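Local atomic coordinates of aldolase (Klebsiella pneumoniae, PDB entry 6VOQ), a protein that is an aldolase-like member of the class II aldolase and adducin family, built round a mixed beta-sheet, and binds a zinc ion. Residues R116-D128 against I195-R207. Sequence-based numbering, arbitrary orientation.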
# COMPACT_ATOMS: atom_id res chain seq x y z
N ARG A 116 -16.85 13.56 11.44
CA ARG A 116 -17.77 13.09 12.46
C ARG A 116 -17.15 11.90 13.19
O ARG A 116 -16.99 10.83 12.60
CB ARG A 116 -19.09 12.69 11.81
CG ARG A 116 -20.21 12.39 12.78
CD ARG A 116 -21.45 12.20 11.96
NE ARG A 116 -22.55 11.55 12.68
CZ ARG A 116 -23.55 10.95 12.06
NH1 ARG A 116 -23.58 10.88 10.73
NH2 ARG A 116 -24.52 10.39 12.78
N PRO A 117 -16.83 12.04 14.48
CA PRO A 117 -15.93 11.07 15.13
C PRO A 117 -16.60 9.73 15.42
O PRO A 117 -17.68 9.66 16.02
CB PRO A 117 -15.51 11.80 16.42
CG PRO A 117 -16.61 12.76 16.69
CD PRO A 117 -17.14 13.19 15.35
N PHE A 118 -15.93 8.66 14.99
CA PHE A 118 -16.24 7.28 15.37
C PHE A 118 -15.05 6.59 16.02
O PHE A 118 -15.12 5.39 16.29
CB PHE A 118 -16.67 6.46 14.15
CG PHE A 118 -15.79 6.65 12.95
CD1 PHE A 118 -14.59 5.95 12.83
CD2 PHE A 118 -16.15 7.54 11.94
CE1 PHE A 118 -13.77 6.13 11.73
CE2 PHE A 118 -15.33 7.72 10.84
CZ PHE A 118 -14.13 7.02 10.73
N THR A 119 -13.95 7.30 16.23
CA THR A 119 -12.79 6.85 17.00
C THR A 119 -12.34 8.02 17.84
O THR A 119 -12.53 9.18 17.46
CB THR A 119 -11.64 6.40 16.10
OG1 THR A 119 -11.43 7.38 15.07
CG2 THR A 119 -11.95 5.06 15.47
N PRO A 120 -11.77 7.76 19.03
CA PRO A 120 -11.49 8.85 19.97
C PRO A 120 -10.26 9.69 19.65
O PRO A 120 -10.13 10.80 20.18
CB PRO A 120 -11.30 8.11 21.30
CG PRO A 120 -10.75 6.81 20.90
CD PRO A 120 -11.42 6.45 19.59
N TYR A 121 -9.36 9.21 18.79
CA TYR A 121 -8.01 9.74 18.78
C TYR A 121 -7.90 11.09 18.08
O TYR A 121 -7.13 11.95 18.52
CB TYR A 121 -7.08 8.70 18.16
CG TYR A 121 -7.24 7.39 18.89
CD1 TYR A 121 -6.77 7.25 20.20
CD2 TYR A 121 -7.91 6.31 18.31
CE1 TYR A 121 -6.94 6.08 20.90
CE2 TYR A 121 -8.08 5.13 19.02
CZ TYR A 121 -7.59 5.02 20.31
OH TYR A 121 -7.74 3.86 21.03
N VAL A 122 -8.68 11.33 17.02
CA VAL A 122 -8.67 12.65 16.40
C VAL A 122 -9.23 13.69 17.36
O VAL A 122 -8.76 14.83 17.40
CB VAL A 122 -9.44 12.61 15.06
CG1 VAL A 122 -9.73 14.03 14.57
CG2 VAL A 122 -8.63 11.87 14.03
N VAL A 123 -10.22 13.32 18.16
CA VAL A 123 -10.79 14.25 19.13
C VAL A 123 -9.78 14.61 20.20
O VAL A 123 -9.65 15.77 20.60
CB VAL A 123 -12.07 13.66 19.75
CG1 VAL A 123 -12.84 14.74 20.51
CG2 VAL A 123 -12.92 13.00 18.69
N MET A 124 -9.04 13.61 20.68
CA MET A 124 -8.11 13.85 21.78
C MET A 124 -6.96 14.72 21.33
O MET A 124 -6.57 15.66 22.04
CB MET A 124 -7.59 12.53 22.33
CG MET A 124 -8.67 11.63 22.90
SD MET A 124 -8.05 10.01 23.36
CE MET A 124 -6.90 10.47 24.65
N ARG A 125 -6.40 14.43 20.16
CA ARG A 125 -5.14 15.03 19.77
C ARG A 125 -5.30 16.20 18.82
O ARG A 125 -4.41 17.06 18.76
CB ARG A 125 -4.23 13.98 19.14
CG ARG A 125 -4.13 12.72 19.99
CD ARG A 125 -3.53 11.55 19.22
NE ARG A 125 -2.09 11.70 19.06
CZ ARG A 125 -1.50 11.99 17.91
NH1 ARG A 125 -2.23 12.16 16.82
NH2 ARG A 125 -0.18 12.12 17.85
N VAL A 126 -6.41 16.28 18.09
CA VAL A 126 -6.53 17.32 17.07
C VAL A 126 -7.72 18.21 17.39
O VAL A 126 -7.58 19.44 17.48
CB VAL A 126 -6.64 16.72 15.66
CG1 VAL A 126 -6.60 17.81 14.63
CG2 VAL A 126 -5.50 15.74 15.41
N GLY A 127 -8.88 17.61 17.60
CA GLY A 127 -10.11 18.35 17.75
C GLY A 127 -10.85 18.47 16.43
O GLY A 127 -10.64 17.70 15.50
N ASP A 128 -11.72 19.48 16.35
CA ASP A 128 -12.49 19.69 15.14
C ASP A 128 -11.59 20.14 14.00
O ASP A 128 -10.55 20.78 14.21
CB ASP A 128 -13.59 20.74 15.36
CG ASP A 128 -14.71 20.23 16.25
OD1 ASP A 128 -14.60 19.11 16.78
OD2 ASP A 128 -15.69 20.98 16.44
N ILE A 195 -22.54 2.90 11.00
CA ILE A 195 -21.39 3.15 11.85
C ILE A 195 -21.86 3.43 13.26
O ILE A 195 -22.85 4.15 13.47
CB ILE A 195 -20.57 4.32 11.28
CG1 ILE A 195 -20.07 3.96 9.88
CG2 ILE A 195 -19.42 4.72 12.22
CD1 ILE A 195 -19.57 5.11 9.10
N ARG A 196 -21.17 2.84 14.24
CA ARG A 196 -21.34 3.16 15.66
C ARG A 196 -20.55 4.43 15.96
O ARG A 196 -19.41 4.40 16.42
CB ARG A 196 -20.86 2.00 16.53
CG ARG A 196 -21.72 1.66 17.75
CD ARG A 196 -21.75 2.78 18.78
NE ARG A 196 -20.45 2.98 19.42
CZ ARG A 196 -20.23 3.87 20.39
NH1 ARG A 196 -21.20 4.65 20.83
NH2 ARG A 196 -19.02 3.98 20.90
N TYR A 197 -21.16 5.58 15.67
CA TYR A 197 -20.50 6.86 15.96
C TYR A 197 -20.34 7.07 17.47
O TYR A 197 -21.08 6.50 18.28
CB TYR A 197 -21.29 8.02 15.36
CG TYR A 197 -21.22 8.13 13.86
CD1 TYR A 197 -20.06 8.57 13.23
CD2 TYR A 197 -22.30 7.79 13.06
CE1 TYR A 197 -19.98 8.67 11.85
CE2 TYR A 197 -22.24 7.89 11.69
CZ TYR A 197 -21.07 8.32 11.09
OH TYR A 197 -21.02 8.42 9.73
N LEU A 198 -19.37 7.89 17.84
CA LEU A 198 -19.22 8.25 19.24
C LEU A 198 -20.37 9.16 19.65
O LEU A 198 -20.70 10.11 18.92
CB LEU A 198 -17.88 8.92 19.50
CG LEU A 198 -16.62 8.07 19.35
CD1 LEU A 198 -15.42 8.75 20.02
CD2 LEU A 198 -16.83 6.67 19.90
N THR A 199 -20.99 8.87 20.79
CA THR A 199 -22.09 9.69 21.28
C THR A 199 -21.59 11.08 21.63
O THR A 199 -20.38 11.33 21.74
CB THR A 199 -22.75 9.05 22.50
OG1 THR A 199 -21.85 9.10 23.63
CG2 THR A 199 -23.14 7.61 22.20
N ALA A 200 -22.53 12.00 21.83
CA ALA A 200 -22.15 13.35 22.21
C ALA A 200 -21.39 13.36 23.53
O ALA A 200 -20.43 14.12 23.69
CB ALA A 200 -23.38 14.25 22.28
N ASP A 201 -21.81 12.53 24.49
CA ASP A 201 -21.10 12.49 25.77
C ASP A 201 -19.73 11.85 25.61
O ASP A 201 -18.76 12.27 26.26
CB ASP A 201 -21.91 11.74 26.82
CG ASP A 201 -23.35 12.23 26.88
OD1 ASP A 201 -24.15 11.84 26.00
OD2 ASP A 201 -23.67 13.01 27.81
N GLU A 202 -19.62 10.85 24.74
CA GLU A 202 -18.32 10.23 24.48
C GLU A 202 -17.34 11.21 23.82
O GLU A 202 -16.13 11.07 24.01
CB GLU A 202 -18.52 8.99 23.62
CG GLU A 202 -19.08 7.82 24.40
CD GLU A 202 -19.58 6.70 23.52
OE1 GLU A 202 -19.77 5.58 24.05
OE2 GLU A 202 -19.79 6.93 22.31
N VAL A 203 -17.83 12.20 23.08
CA VAL A 203 -16.94 13.17 22.46
C VAL A 203 -16.51 14.23 23.47
O VAL A 203 -15.37 14.72 23.43
CB VAL A 203 -17.59 13.81 21.23
CG1 VAL A 203 -16.66 14.84 20.61
CG2 VAL A 203 -17.99 12.74 20.20
N LYS A 204 -17.40 14.61 24.38
CA LYS A 204 -17.05 15.61 25.38
C LYS A 204 -16.04 15.06 26.38
O LYS A 204 -15.24 15.83 26.92
CB LYS A 204 -18.31 16.10 26.09
CG LYS A 204 -18.09 17.37 26.92
CD LYS A 204 -19.29 18.31 26.83
CE LYS A 204 -19.42 18.94 25.44
NZ LYS A 204 -18.83 20.32 25.39
N GLU A 205 -16.03 13.74 26.61
CA GLU A 205 -15.07 13.15 27.53
C GLU A 205 -13.63 13.33 27.07
O GLU A 205 -12.72 13.23 27.90
CB GLU A 205 -15.33 11.66 27.70
CG GLU A 205 -16.57 11.29 28.45
CD GLU A 205 -17.09 9.92 28.04
OE1 GLU A 205 -18.32 9.71 28.09
OE2 GLU A 205 -16.26 9.06 27.66
N LEU A 206 -13.41 13.56 25.78
CA LEU A 206 -12.09 13.52 25.17
C LEU A 206 -11.48 14.90 24.99
O LEU A 206 -10.74 15.13 24.03
CB LEU A 206 -12.15 12.79 23.83
CG LEU A 206 -12.89 11.45 23.84
CD1 LEU A 206 -13.25 11.04 22.42
CD2 LEU A 206 -12.03 10.39 24.49
N ARG A 207 -11.76 15.84 25.88
CA ARG A 207 -11.12 17.15 25.81
C ARG A 207 -10.66 17.62 27.18
O ARG A 207 -11.33 17.39 28.18
CB ARG A 207 -12.08 18.15 25.19
CG ARG A 207 -12.55 17.72 23.81
CD ARG A 207 -13.96 18.14 23.51
NE ARG A 207 -14.20 18.14 22.07
CZ ARG A 207 -15.39 18.38 21.51
NH1 ARG A 207 -16.44 18.64 22.28
NH2 ARG A 207 -15.52 18.37 20.18
O HOH W 1 -19.78 11.30 16.60
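Pro117 O is gripped twice: Leu198 N donates to it at 3.0 Å, nearly straight at 160°, and a water molecule donates as well. The same water also donates to Leu198 O, so both backbone polar groups of Leu198 are tied, directly or through water, to one carbonyl. Here one backbone hydrogen bond joins the loop before helix 121-125 to the loop before helix 200-204. The Leu198 side chain follows it in, CD1 lying 3.8 Å from Thr119 C. Beside it, the guanidinium of Arg116 lies flat over one face of the Tyr197 ring in a cation-pi stack, CZ standing 3.6 Å from the ring centroid with the planes 12° apart. An extended chain, CG anti to the backbone N (chi1 -171°), carries the group there and lays CD over the same face as a CH-pi contact. Ile195 CG2 covers the opposite face, and that methyl also meets Phe118 CB at 3.8 Å.

Farther along, the contact becomes apolar. Leu206 reaches into the flank of helix 121-125, its CD1 lying 3.7 Å from Pro120 CB while its CB meets Met124 CG and Val123 CG1. The two valines touch through their CG1 methyls, Val123 to Val203, and Val203 CG2 rests on Pro117 CG. At the far end Asp128 OD1 and Arg207 NH2 make a long salt bridge of 3.6 Å, tentative because Arg207 is poorly ordered. A capping box of Thr199 and Glu202 starts helix 200-204.

Tyr121 stacks on His96 of the second subunit, a zinc ligand, so the contact borders a zinc site at the interface. The C-terminal tail is thus packed against the 116-128 segment, whose Phe118 and Val122 in turn touch Leu186 and Thr183 of the long helix 170-190.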